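Local coordinates for protein trehalose monomycolate transport factor A (PDB 6T84) that is required for MmpL3-dependent transport of trehalose monomycolate to the mycobacterial cell wall, and for growth and cell elongation, at residues T156-R159 / A160-D163; S114-L117 / D118-R121; M128-F131 / A132-P136; G165-T168 / V169-F172. All blocks are in the same frame, centred on the assembly; numbering follows the deposited sequence. Where two conformers were deposited one is given.

Contact 1. Residues T156-R159 / A160-D163; sequences TSNR and AQWD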
ATOM      1  N   THR A 156       5.560   8.273 -11.450  1.00 24.02           N
ATOM      2  CA  THR A 156       5.481   8.198 -12.902  1.00 26.19           C
ATOM      3  C   THR A 156       4.580   7.064 -13.380  1.00 25.86           C
ATOM      4  O   THR A 156       4.460   6.863 -14.592  1.00 27.50           O
ATOM      5  CB  THR A 156       6.901   8.025 -13.457  1.00 28.92           C
ATOM      6  OG1 THR A 156       7.584   7.029 -12.674  1.00 29.52           O
ATOM      7  CG2 THR A 156       7.683   9.318 -13.364  1.00 31.32           C
ATOM      8  N   SER A 157       3.947   6.326 -12.469  0.72 24.20           N
ATOM      9  CA  SER A 157       3.058   5.275 -12.913  0.72 22.76           C
ATOM     10  C   SER A 157       1.909   5.891 -13.709  0.72 22.35           C
ATOM     11  O   SER A 157       1.547   7.046 -13.523  0.72 22.93           O
ATOM     12  CB  SER A 157       2.499   4.532 -11.691  0.72 21.93           C
ATOM     13  OG  SER A 157       3.532   3.831 -11.019  0.72 21.06           O
ATOM     14  N   ASN A 158       1.300   5.086 -14.571  1.00 23.59           N
ATOM     15  CA  ASN A 158       0.258   5.533 -15.484  1.00 24.79           C
ATOM     16  C   ASN A 158      -1.047   4.854 -15.146  1.00 20.52           C
ATOM     17  O   ASN A 158      -1.088   4.051 -14.211  1.00 19.45           O
ATOM     18  CB  ASN A 158       0.677   5.286 -16.934  1.00 27.80           C
ATOM     19  CG  ASN A 158       0.896   3.796 -17.272  1.00 29.92           C
ATOM     20  OD1 ASN A 158       0.328   2.897 -16.658  1.00 28.39           O
ATOM     21  ND2 ASN A 158       1.749   3.541 -18.257  1.00 33.23           N
ATOM     22  N   ARG A 159      -2.127   5.154 -15.919  1.00 20.13           N
ATOM     23  CA  ARG A 159      -3.439   4.648 -15.507  1.00 20.33           C
ATOM     24  C   ARG A 159      -3.543   3.143 -15.506  1.00 18.15           C
ATOM     25  O   ARG A 159      -4.220   2.587 -14.640  1.00 18.42           O
ATOM     26  CB  ARG A 159      -4.654   5.292 -16.210  1.00 30.00           C
ATOM     27  CG  ARG A 159      -4.967   4.823 -17.565  1.00 30.00           C
ATOM     28  CD  ARG A 159      -6.248   5.484 -18.062  1.00 30.00           C
ATOM     29  NE  ARG A 159      -7.477   4.937 -17.476  1.00 30.00           N
ATOM     30  CZ  ARG A 159      -8.670   5.562 -17.479  1.00 30.00           C
ATOM     31  NH1 ARG A 159      -8.828   6.809 -17.995  1.00 30.00           N
ATOM     32  NH2 ARG A 159      -9.705   4.972 -16.931  1.00 30.00           N
ATOM     33  N   ALA A 160      -2.865   2.470 -16.430  1.00 17.89           N
ATOM     34  CA  ALA A 160      -2.853   1.013 -16.381  1.00 17.32           C
ATOM     35  C   ALA A 160      -2.177   0.536 -15.096  1.00 17.88           C
ATOM     36  O   ALA A 160      -2.638  -0.419 -14.481  1.00 17.83           O
ATOM     37  CB  ALA A 160      -2.138   0.432 -17.625  1.00 17.55           C
ATOM     38  N   GLN A 161      -1.121   1.221 -14.657  1.00 18.43           N
ATOM     39  CA  GLN A 161      -0.473   0.852 -13.403  1.00 19.67           C
ATOM     40  C   GLN A 161      -1.351   1.185 -12.194  1.00 16.71           C
ATOM     41  O   GLN A 161      -1.310   0.452 -11.195  1.00 17.40           O
ATOM     42  CB  GLN A 161       0.885   1.522 -13.282  1.00 26.08           C
ATOM     43  CG  GLN A 161       1.867   0.732 -14.176  1.00 35.44           C
ATOM     44  CD  GLN A 161       3.129   1.486 -14.496  1.00 48.73           C
ATOM     45  OE1 GLN A 161       3.097   2.687 -14.739  1.00 37.58           O
ATOM     46  NE2 GLN A 161       4.258   0.775 -14.521  1.00 41.91           N
ATOM     47  N   TRP A 162      -2.156   2.258 -12.260  1.00 14.90           N
ATOM     48  CA  TRP A 162      -3.092   2.520 -11.161  1.00 13.80           C
ATOM     49  C   TRP A 162      -4.126   1.419 -11.080  1.00 13.94           C
ATOM     50  O   TRP A 162      -4.422   0.930  -9.980  1.00 14.54           O
ATOM     51  CB  TRP A 162      -3.785   3.890 -11.319  1.00 13.56           C
ATOM     52  CG  TRP A 162      -2.823   5.040 -11.495  1.00 13.93           C
ATOM     53  CD1 TRP A 162      -1.519   5.101 -11.076  1.00 14.90           C
ATOM     54  CD2 TRP A 162      -3.088   6.264 -12.201  1.00 13.64           C
ATOM     55  NE1 TRP A 162      -0.961   6.303 -11.475  1.00 15.14           N
ATOM     56  CE2 TRP A 162      -1.895   7.023 -12.183  1.00 14.74           C
ATOM     57  CE3 TRP A 162      -4.222   6.781 -12.863  1.00 14.15           C
ATOM     58  CZ2 TRP A 162      -1.787   8.280 -12.824  1.00 15.82           C
ATOM     59  CZ3 TRP A 162      -4.132   8.037 -13.454  1.00 15.24           C
ATOM     60  CH2 TRP A 162      -2.921   8.777 -13.433  1.00 16.37           C
ATOM     61  N   ASP A 163      -4.656   0.970 -12.228  1.00 14.43           N
ATOM     62  CA  ASP A 163      -5.596  -0.156 -12.202  1.00 15.18           C
ATOM     63  C   ASP A 163      -4.922  -1.429 -11.675  1.00 16.52           C
ATOM     64  O   ASP A 163      -5.516  -2.155 -10.872  1.00 17.49           O
ATOM     65  CB  ASP A 163      -6.138  -0.399 -13.601  1.00 16.29           C
ATOM     66  CG  ASP A 163      -7.298   0.502 -13.948  1.00 16.92           C
ATOM     67  OD1 ASP A 163      -7.873   1.126 -13.020  1.00 16.51           O
ATOM     68  OD2 ASP A 163      -7.667   0.549 -15.140  1.00 18.91           O
TER
HETATM   69  O   HOH W   1       1.154   7.919 -10.569  1.00 22.59           O
HETATM   70  O   HOH W   2      -6.781   2.192 -17.177  1.00 30.49           O

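Contact 2. Residues S114-L117 / D118-R121; sequences STNL and DAAR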
ATOM      1  N   SER A 114       8.362  -7.916   9.405  1.00 14.54           N
ATOM      2  CA  SER A 114       7.156  -7.855  10.220  1.00 15.79           C
ATOM      3  C   SER A 114       7.479  -7.504  11.657  1.00 16.64           C
ATOM      4  O   SER A 114       8.590  -7.739  12.152  1.00 17.76           O
ATOM      5  CB  SER A 114       6.433  -9.197  10.206  1.00 16.67           C
ATOM      6  OG  SER A 114       5.188  -9.132  10.903  1.00 16.54           O
ATOM      7  N   THR A 115       6.464  -6.965  12.331  1.00 17.79           N
ATOM      8  CA  THR A 115       6.518  -6.736  13.772  1.00 19.28           C
ATOM      9  C   THR A 115       6.273  -8.019  14.562  1.00 20.46           C
ATOM     10  O   THR A 115       6.486  -8.021  15.777  1.00 21.94           O
ATOM     11  CB  THR A 115       5.454  -5.690  14.178  1.00 21.57           C
ATOM     12  OG1 THR A 115       4.167  -6.180  13.785  1.00 22.74           O
ATOM     13  CG2 THR A 115       5.723  -4.361  13.550  1.00 21.65           C
ATOM     14  N   ASN A 116       5.835  -9.117  13.918  1.00 20.66           N
ATOM     15  CA  ASN A 116       5.556 -10.365  14.651  1.00 21.02           C
ATOM     16  C   ASN A 116       5.943 -11.479  13.684  1.00 20.73           C
ATOM     17  O   ASN A 116       5.171 -11.807  12.789  1.00 20.87           O
ATOM     18  CB  ASN A 116       4.068 -10.415  15.032  1.00 22.97           C
ATOM     19  CG  ASN A 116       3.654 -11.699  15.825  1.00 26.06           C
ATOM     20  OD1 ASN A 116       4.200 -12.803  15.620  1.00 27.22           O
ATOM     21  ND2 ASN A 116       2.668 -11.552  16.721  1.00 28.86           N
ATOM     22  N   LEU A 117       7.149 -12.008  13.844  1.00 19.67           N
ATOM     23  CA  LEU A 117       7.665 -12.938  12.837  1.00 19.67           C
ATOM     24  C   LEU A 117       6.815 -14.201  12.771  1.00 21.21           C
ATOM     25  O   LEU A 117       6.615 -14.770  11.685  1.00 21.98           O
ATOM     26  CB  LEU A 117       9.128 -13.279  13.134  1.00 20.02           C
ATOM     27  CG  LEU A 117      10.099 -12.084  12.995  1.00 21.13           C
ATOM     28  CD1 LEU A 117      11.559 -12.564  13.250  1.00 22.43           C
ATOM     29  CD2 LEU A 117       9.953 -11.367  11.655  1.00 20.99           C
ATOM     30  N   ASP A 118       6.333 -14.672  13.930  1.00 23.60           N
ATOM     31  CA  ASP A 118       5.504 -15.871  13.950  1.00 27.52           C
ATOM     32  C   ASP A 118       4.201 -15.670  13.192  1.00 25.22           C
ATOM     33  O   ASP A 118       3.797 -16.522  12.393  1.00 25.87           O
ATOM     34  CB  ASP A 118       5.217 -16.279  15.402  1.00 35.94           C
ATOM     35  CG  ASP A 118       6.401 -16.978  16.050  1.00 53.74           C
ATOM     36  OD1 ASP A 118       7.277 -17.472  15.302  1.00 42.00           O
ATOM     37  OD2 ASP A 118       6.461 -17.028  17.297  1.00 75.86           O
ATOM     38  N   ALA A 119       3.529 -14.540  13.424  1.00 23.38           N
ATOM     39  CA  ALA A 119       2.291 -14.271  12.698  1.00 23.83           C
ATOM     40  C   ALA A 119       2.570 -14.113  11.196  1.00 23.87           C
ATOM     41  O   ALA A 119       1.820 -14.638  10.353  1.00 25.72           O
ATOM     42  CB  ALA A 119       1.615 -13.012  13.245  1.00 24.61           C
ATOM     43  N   ALA A 120       3.647 -13.401  10.842  1.00 20.93           N
ATOM     44  CA  ALA A 120       3.956 -13.206   9.430  1.00 19.72           C
ATOM     45  C   ALA A 120       4.291 -14.532   8.744  1.00 21.95           C
ATOM     46  O   ALA A 120       3.959 -14.739   7.567  1.00 21.92           O
ATOM     47  CB  ALA A 120       5.097 -12.216   9.328  1.00 18.67           C
ATOM     48  N   ARG A 121       4.972 -15.432   9.458  1.00 23.63           N
ATOM     49  CA  ARG A 121       5.215 -16.769   8.924  1.00 25.36           C
ATOM     50  C   ARG A 121       3.918 -17.451   8.542  1.00 27.76           C
ATOM     51  O   ARG A 121       3.841 -18.112   7.489  1.00 28.41           O
ATOM     52  CB  ARG A 121       5.921 -17.598   9.989  1.00 26.86           C
ATOM     53  CG  ARG A 121       7.366 -17.475   9.870  1.00 29.14           C
ATOM     54  CD  ARG A 121       8.119 -18.604  10.555  1.00 31.40           C
ATOM     55  NE  ARG A 121       9.522 -18.226  10.662  1.00 37.87           N
ATOM     56  CZ  ARG A 121      10.014 -17.535  11.686  1.00 53.41           C
ATOM     57  NH1 ARG A 121       9.221 -17.194  12.692  1.00 47.30           N
ATOM     58  NH2 ARG A 121      11.297 -17.204  11.705  1.00 70.70           N
TER

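Contact 3. Residues M128-F131 / A132-P136; sequences MVTF and AHTAP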
ATOM      1  N   MET A 128       1.032 -16.503  -0.689  1.00 15.98           N
ATOM      2  CA  MET A 128       1.906 -15.342  -0.531  1.00 14.80           C
ATOM      3  C   MET A 128       3.161 -15.487  -1.377  1.00 13.60           C
ATOM      4  O   MET A 128       3.665 -14.509  -1.941  1.00 13.95           O
ATOM      5  CB  MET A 128       2.277 -15.161   0.929  1.00 16.16           C
ATOM      6  CG  MET A 128       3.125 -13.907   1.175  1.00 17.15           C
ATOM      7  SD  MET A 128       2.272 -12.313   0.928  1.00 19.56           S
ATOM      8  CE  MET A 128       1.458 -12.211   2.550  1.00 21.33           C
ATOM      9  N   VAL A 129       3.746 -16.687  -1.414  1.00 13.06           N
ATOM     10  CA  VAL A 129       4.944 -16.873  -2.243  1.00 13.72           C
ATOM     11  C   VAL A 129       4.620 -16.581  -3.704  1.00 13.70           C
ATOM     12  O   VAL A 129       5.360 -15.851  -4.384  1.00 14.49           O
ATOM     13  CB  VAL A 129       5.508 -18.297  -2.057  1.00 14.24           C
ATOM     14  CG1 VAL A 129       6.633 -18.569  -3.085  1.00 14.88           C
ATOM     15  CG2 VAL A 129       6.058 -18.432  -0.629  1.00 15.41           C
ATOM     16  N   THR A 130       3.522 -17.155  -4.214  1.00 13.10           N
ATOM     17  CA  THR A 130       3.187 -16.871  -5.604  1.00 14.14           C
ATOM     18  C   THR A 130       2.990 -15.374  -5.816  1.00 13.49           C
ATOM     19  O   THR A 130       3.516 -14.815  -6.781  1.00 14.45           O
ATOM     20  CB  THR A 130       1.948 -17.674  -6.020  1.00 16.04           C
ATOM     21  OG1 THR A 130       2.228 -19.069  -5.829  1.00 17.71           O
ATOM     22  CG2 THR A 130       1.533 -17.430  -7.484  1.00 17.32           C
ATOM     23  N   PHE A 131       2.232 -14.703  -4.928  1.00 13.23           N
ATOM     24  CA  PHE A 131       1.993 -13.270  -5.061  1.00 12.98           C
ATOM     25  C   PHE A 131       3.302 -12.464  -5.103  1.00 12.41           C
ATOM     26  O   PHE A 131       3.433 -11.519  -5.890  1.00 13.34           O
ATOM     27  CB  PHE A 131       1.102 -12.836  -3.890  1.00 14.34           C
ATOM     28  CG  PHE A 131       0.817 -11.348  -3.853  1.00 14.54           C
ATOM     29  CD1 PHE A 131      -0.031 -10.761  -4.779  1.00 15.31           C
ATOM     30  CD2 PHE A 131       1.426 -10.564  -2.909  1.00 14.71           C
ATOM     31  CE1 PHE A 131      -0.268  -9.373  -4.757  1.00 15.15           C
ATOM     32  CE2 PHE A 131       1.193  -9.176  -2.873  1.00 15.40           C
ATOM     33  CZ  PHE A 131       0.330  -8.598  -3.787  1.00 15.48           C
ATOM     34  N   ALA A 132       4.234 -12.759  -4.207  1.00 11.84           N
ATOM     35  CA  ALA A 132       5.483 -11.988  -4.189  1.00 12.60           C
ATOM     36  C   ALA A 132       6.247 -12.107  -5.505  1.00 12.94           C
ATOM     37  O   ALA A 132       6.981 -11.189  -5.888  1.00 13.68           O
ATOM     38  CB  ALA A 132       6.388 -12.443  -3.053  1.00 14.17           C
ATOM     39  N   HIS A 133       6.107 -13.249  -6.165  1.00 12.90           N
ATOM     40  CA  HIS A 133       6.718 -13.409  -7.494  1.00 13.05           C
ATOM     41  C   HIS A 133       5.876 -12.808  -8.623  1.00 14.70           C
ATOM     42  O   HIS A 133       6.446 -12.399  -9.655  1.00 16.57           O
ATOM     43  CB  HIS A 133       6.898 -14.923  -7.772  1.00 13.24           C
ATOM     44  CG  HIS A 133       8.074 -15.499  -7.076  1.00 14.01           C
ATOM     45  ND1 HIS A 133       8.039 -16.184  -5.884  1.00 15.13           N
ATOM     46  CD2 HIS A 133       9.356 -15.547  -7.490  1.00 12.85           C
ATOM     47  CE1 HIS A 133       9.261 -16.613  -5.590  1.00 13.82           C
ATOM     48  NE2 HIS A 133      10.066 -16.247  -6.562  1.00 14.85           N
ATOM     49  N   THR A 134       4.533 -12.784  -8.512  1.00 14.53           N
ATOM     50  CA  THR A 134       3.696 -12.338  -9.630  1.00 16.21           C
ATOM     51  C   THR A 134       3.329 -10.865  -9.593  1.00 16.30           C
ATOM     52  O   THR A 134       3.070 -10.279 -10.647  1.00 17.75           O
ATOM     53  CB  THR A 134       2.398 -13.152  -9.737  1.00 18.70           C
ATOM     54  OG1 THR A 134       1.664 -13.052  -8.530  1.00 20.27           O
ATOM     55  CG2 THR A 134       2.669 -14.644  -9.956  1.00 19.16           C
ATOM     56  N   ALA A 135       3.303 -10.245  -8.420  1.00 14.93           N
ATOM     57  CA  ALA A 135       2.917  -8.842  -8.353  1.00 15.36           C
ATOM     58  C   ALA A 135       3.888  -8.002  -9.167  1.00 16.32           C
ATOM     59  O   ALA A 135       5.100  -8.242  -9.121  1.00 16.45           O
ATOM     60  CB  ALA A 135       2.898  -8.398  -6.877  1.00 15.76           C
ATOM     61  N   PRO A 136       3.407  -6.978  -9.867  1.00 17.80           N
ATOM     62  CA  PRO A 136       4.304  -6.166 -10.708  1.00 18.52           C
ATOM     63  C   PRO A 136       5.395  -5.467  -9.903  1.00 18.80           C
ATOM     64  O   PRO A 136       5.206  -5.095  -8.739  1.00 16.42           O
ATOM     65  CB  PRO A 136       3.356  -5.134 -11.364  1.00 20.76           C
ATOM     66  CG  PRO A 136       2.185  -5.067 -10.423  1.00 22.07           C
ATOM     67  CD  PRO A 136       2.017  -6.497  -9.857  1.00 20.43           C
TER

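Contact 4. Residues G165-T168 / V169-F172; sequences GLRT and VRQF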
ATOM      1  N   GLY A 165      -2.537  -1.502  -9.625  1.00 18.25           N
ATOM      2  CA  GLY A 165      -2.317  -1.269  -8.202  1.00 18.52           C
ATOM      3  C   GLY A 165      -3.553  -1.542  -7.374  1.00 17.41           C
ATOM      4  O   GLY A 165      -3.456  -2.059  -6.247  1.00 17.47           O
ATOM      5  N   LEU A 166      -4.734  -1.168  -7.896  1.00 17.08           N
ATOM      6  CA  LEU A 166      -5.968  -1.536  -7.195  1.00 18.18           C
ATOM      7  C   LEU A 166      -6.059  -3.038  -7.050  1.00 17.72           C
ATOM      8  O   LEU A 166      -6.403  -3.528  -5.979  1.00 18.02           O
ATOM      9  CB  LEU A 166      -7.240  -1.027  -7.888  1.00 18.62           C
ATOM     10  CG  LEU A 166      -7.470   0.472  -8.020  1.00 18.31           C
ATOM     11  CD1 LEU A 166      -8.772   0.651  -8.766  1.00 18.40           C
ATOM     12  CD2 LEU A 166      -7.493   1.138  -6.640  1.00 18.02           C
ATOM     13  N   ARG A 167      -5.758  -3.787  -8.117  0.54 18.42           N
ATOM     14  CA  ARG A 167      -5.821  -5.243  -8.002  0.54 19.97           C
ATOM     15  C   ARG A 167      -4.771  -5.766  -7.031  0.54 18.50           C
ATOM     16  O   ARG A 167      -5.027  -6.722  -6.282  0.54 19.43           O
ATOM     17  CB  ARG A 167      -5.657  -5.892  -9.380  0.54 25.87           C
ATOM     18  CG  ARG A 167      -5.794  -7.402  -9.373  0.54 35.03           C
ATOM     19  CD  ARG A 167      -7.155  -7.816  -8.849  0.54 51.58           C
ATOM     20  NE  ARG A 167      -8.226  -7.338  -9.720  0.54 78.46           N
ATOM     21  CZ  ARG A 167      -9.520  -7.429  -9.435  0.54 44.46           C
ATOM     22  NH1 ARG A 167      -9.916  -7.979  -8.298  0.54 42.17           N
ATOM     23  NH2 ARG A 167     -10.421  -6.971 -10.293  0.54 42.29           N
ATOM     24  N   THR A 168      -3.569  -5.172  -7.047  1.00 16.53           N
ATOM     25  CA  THR A 168      -2.497  -5.637  -6.169  1.00 16.23           C
ATOM     26  C   THR A 168      -2.842  -5.402  -4.696  1.00 16.22           C
ATOM     27  O   THR A 168      -2.635  -6.292  -3.858  1.00 16.86           O
ATOM     28  CB  THR A 168      -1.210  -4.931  -6.572  1.00 17.20           C
ATOM     29  OG1 THR A 168      -0.920  -5.297  -7.949  1.00 18.81           O
ATOM     30  CG2 THR A 168       0.003  -5.435  -5.694  1.00 17.78           C
ATOM     31  N   VAL A 169      -3.340  -4.197  -4.355  1.00 16.42           N
ATOM     32  CA  VAL A 169      -3.634  -3.923  -2.955  1.00 16.62           C
ATOM     33  C   VAL A 169      -4.751  -4.824  -2.456  1.00 16.88           C
ATOM     34  O   VAL A 169      -4.726  -5.268  -1.304  1.00 17.27           O
ATOM     35  CB  VAL A 169      -3.886  -2.420  -2.667  1.00 16.99           C
ATOM     36  CG1 VAL A 169      -5.260  -2.002  -3.158  1.00 17.16           C
ATOM     37  CG2 VAL A 169      -3.763  -2.178  -1.154  1.00 17.84           C
ATOM     38  N   ARG A 170      -5.738  -5.105  -3.317  1.00 16.94           N
ATOM     39  CA  ARG A 170      -6.820  -6.025  -2.950  1.00 17.99           C
ATOM     40  C   ARG A 170      -6.273  -7.420  -2.698  1.00 17.41           C
ATOM     41  O   ARG A 170      -6.653  -8.067  -1.724  1.00 18.47           O
ATOM     42  CB  ARG A 170      -7.894  -6.042  -4.042  1.00 20.08           C
ATOM     43  CG  ARG A 170      -8.569  -4.661  -4.315  1.00 23.38           C
ATOM     44  CD  ARG A 170      -9.488  -4.721  -5.571  1.00 27.12           C
ATOM     45  NE  ARG A 170     -10.634  -5.585  -5.293  1.00 32.41           N
ATOM     46  CZ  ARG A 170     -11.630  -5.773  -6.155  1.00 39.04           C
ATOM     47  NH1 ARG A 170     -11.575  -5.191  -7.352  1.00 38.43           N
ATOM     48  NH2 ARG A 170     -12.663  -6.531  -5.826  1.00 35.67           N
ATOM     49  N   GLN A 171      -5.381  -7.893  -3.560  1.00 16.29           N
ATOM     50  CA  GLN A 171      -4.825  -9.225  -3.376  1.00 16.50           C
ATOM     51  C   GLN A 171      -3.978  -9.300  -2.115  1.00 16.20           C
ATOM     52  O   GLN A 171      -4.033 -10.297  -1.385  1.00 17.11           O
ATOM     53  CB  GLN A 171      -3.987  -9.560  -4.623  1.00 17.66           C
ATOM     54  CG  GLN A 171      -4.837  -9.851  -5.866  1.00 20.82           C
ATOM     55  CD  GLN A 171      -4.037  -9.778  -7.188  1.00 24.26           C
ATOM     56  OE1 GLN A 171      -2.989  -9.126  -7.247  1.00 26.26           O
ATOM     57  NE2 GLN A 171      -4.578 -10.359  -8.257  1.00 26.52           N
ATOM     58  N   PHE A 172      -3.131  -8.301  -1.882  1.00 15.74           N
ATOM     59  CA  PHE A 172      -2.315  -8.298  -0.670  1.00 14.92           C
ATOM     60  C   PHE A 172      -3.189  -8.226   0.579  1.00 15.15           C
ATOM     61  O   PHE A 172      -2.948  -8.942   1.563  1.00 15.46           O
ATOM     62  CB  PHE A 172      -1.306  -7.156  -0.745  1.00 14.27           C
ATOM     63  CG  PHE A 172      -0.263  -7.167   0.348  1.00 14.27           C
ATOM     64  CD1 PHE A 172       0.531  -8.286   0.572  1.00 14.83           C
ATOM     65  CD2 PHE A 172      -0.035  -6.034   1.115  1.00 14.34           C
ATOM     66  CE1 PHE A 172       1.524  -8.262   1.554  1.00 15.47           C
ATOM     67  CE2 PHE A 172       0.920  -5.999   2.121  1.00 14.69           C
ATOM     68  CZ  PHE A 172       1.716  -7.105   2.336  1.00 15.44           C
TER
HETATM   69  O   HOH W   3      -0.880  -8.092  -8.613  1.00 29.23           O

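Contact 1. Residues T156-R159 / A160-D163
A capping box opens helix 159-175, with N158 at the N-cap and Q161 three residues on, each side chain serving the other's backbone. N158 OD1 accepts from Q161 N at 3.0 Å, the donor lying almost in line with the amide carbonyl. In return, Q161 OE1 takes the N-H of N158 at 3.0 Å, met in its carbonyl plane on a lone pair. The two side chains cross at about a right angle, with their amide planes 43° apart. N158 holds CG between its backbone N and carbonyl carbon (chi1 62°), which brings OD1 forward to the first turn, where the helical N-H groups still lack carbonyl partners. The first helical bond, W162 N to N158 O, follows at 2.9 Å.

That same carbonyl oxygen lies over one face of the W162 indole, near its rim, as does R159 CA. A water accepts from W162 NE1 at 2.8 Å and donates to S157 O, tying the buried ring to the chain before the cap. A second water, in the R159 guanidinium plane, bridges R159 NE and D163 OD2, which themselves stand 5.0 Å apart.

Helix 10-21 packs against this turn: D163 OD1 accepts from W17 and H21, R159 bonds to S20, and W162 meets W17 edge-to-face and R14 by cation-pi. The turn thus joins the loop after strand 148-153 to the N-terminal helix.

Contact 2. Residues S114-L117 / D118-R121
N116 caps helix 117-123, its OD1 accepting from A119 N, and S114 adds an ST turn just ahead of it. Among the hydrogen bonds, the capping one is 2.9 Å from A119 N to N116 OD1 and nearly straight at the hydrogen (166°), yet the donor stands above the carbonyl plane of the side-chain amide instead of on a lone pair. N116 places CG opposite its own backbone N (chi1 -180°), which carries the amide forward over the helix start. The ST turn is made by S114 OG, at the end of strand 110-114, which accepts from N116 N at 3.1 Å and is also bonded to V85 O. Regular helical bonds begin with A120 N to N116 O and R121 N to L117 O.

A salt bridge lies within the helix, R121 NH1 to D118 OD1 at 3.3 Å, and the extended R121 chain runs its CG close to L117 O.

Van der Waals contacts complete the cap. A119 CB lies 3.5 Å from the amide carbon CG of N116, while L117, A120 and R121 touch L104 of strand 102-107. Where the strand end meets the helix the fit is tight: S114 CB and A120 CB stand 3.4 Å apart, closer than usual van der Waals contact.

Contact 3. Residues M128-F131 / A132-P136
A132 N bonds to M128 O, an ordinary i to i+4 link in the last turns of helix 126-134, before the chain leaves the helix at A135.

H133 grips a single carbonyl twice. Its backbone N and its ring ND1 both donate to V129 O, the ring bond being 3.1 Å from ND1 to that oxygen, and they arrive from opposite faces of the carbonyl plane. V129 O lies close to the imidazole plane, at the ring edge, consistent with a proton on ND1. The H133 CG sits beside its backbone N (chi1 -78°), turning the ring back along the helix, side by side with V129; V129 CG1 is 3.9 Å from H133 ND1.

T134 bonds through its backbone N to T130 O at 2.9 Å. Its methyl CG2 packs on the methyl CG2 of T130 at 3.9 Å, while the T130 hydroxyl is bonded to R126 O, one turn earlier in the same helix.

A135 closes the helix with a bond from its N to F131 O of 2.8 Å. Its CB stands over one face of the F131 ring, 4.1 Å from the centroid, a CH-pi contact displaced toward the rim.

R110 binds the carbonyls of A132, A135 and P136 where the helix ends. F131 faces helix 159-175 and M142 of strand 141-144, and A135 touches M142 as well, whereas V129, A132 and H133 touch I107 of strand 102-107.

Contact 4. Residues G165-T168 / V169-F172
R167 NH1, in the conformer described here, lies over the rim of one face of the R170 guanidinium, 3.4 Å from R170 NH1, with the planes 30° apart and the side chains crossing at a slant. R167 adopts two conformers, which leaves this meeting tentative; like charges so close would be expected to repel. Bends at chi2 (59°) and chi3 (63°) turn the end of R167 toward R170. One turn on, Q171 crosses R167 at about a right angle, its NE2 3.4 Å from R167 CG in the same conformer.

These residues sit in the middle of helix 159-175, which packs on the antiparallel sheet; V169 N to G165 O at 2.9 Å and F172 N to T168 O are regular i to i+4 bonds. The inner side of the helix holds V169, which meets I74, L76, T149 and V151 of two adjacent strands, while its CG1 lies 3.4 Å from L166 O.

On another side the extended Q171 passes its CD 3.3 Å from R167 O and shares a water with T168, which donates to T168 OG1 at 2.9 Å and to Q171 OE1 at 2.7 Å. T168 OG1 sits beside its own backbone N, from where it also bonds to E164 O.

In the fold
Contacts 1 and 4 belong to one helix, 159-175: the first caps its start, the second lies in its middle, and their centres are about 13 Å apart. Contact 4 touches contact 3 through F131, whose CE2 meets F172 CD1 at 3.6 Å, and through P136 beside T168, so helices 126-134 and 159-175 pack together. Contact 2 caps the helix preceding that of contact 3, with nearest atoms about 6 Å apart. It lies across the chain's centre from contact 1, about 31 Å between centres. The four lie on three of the helices that accompany the antiparallel sheet in this probably cytoplasmic part of TtfA, a monomer whose N-terminal domain interacts with MmpL3.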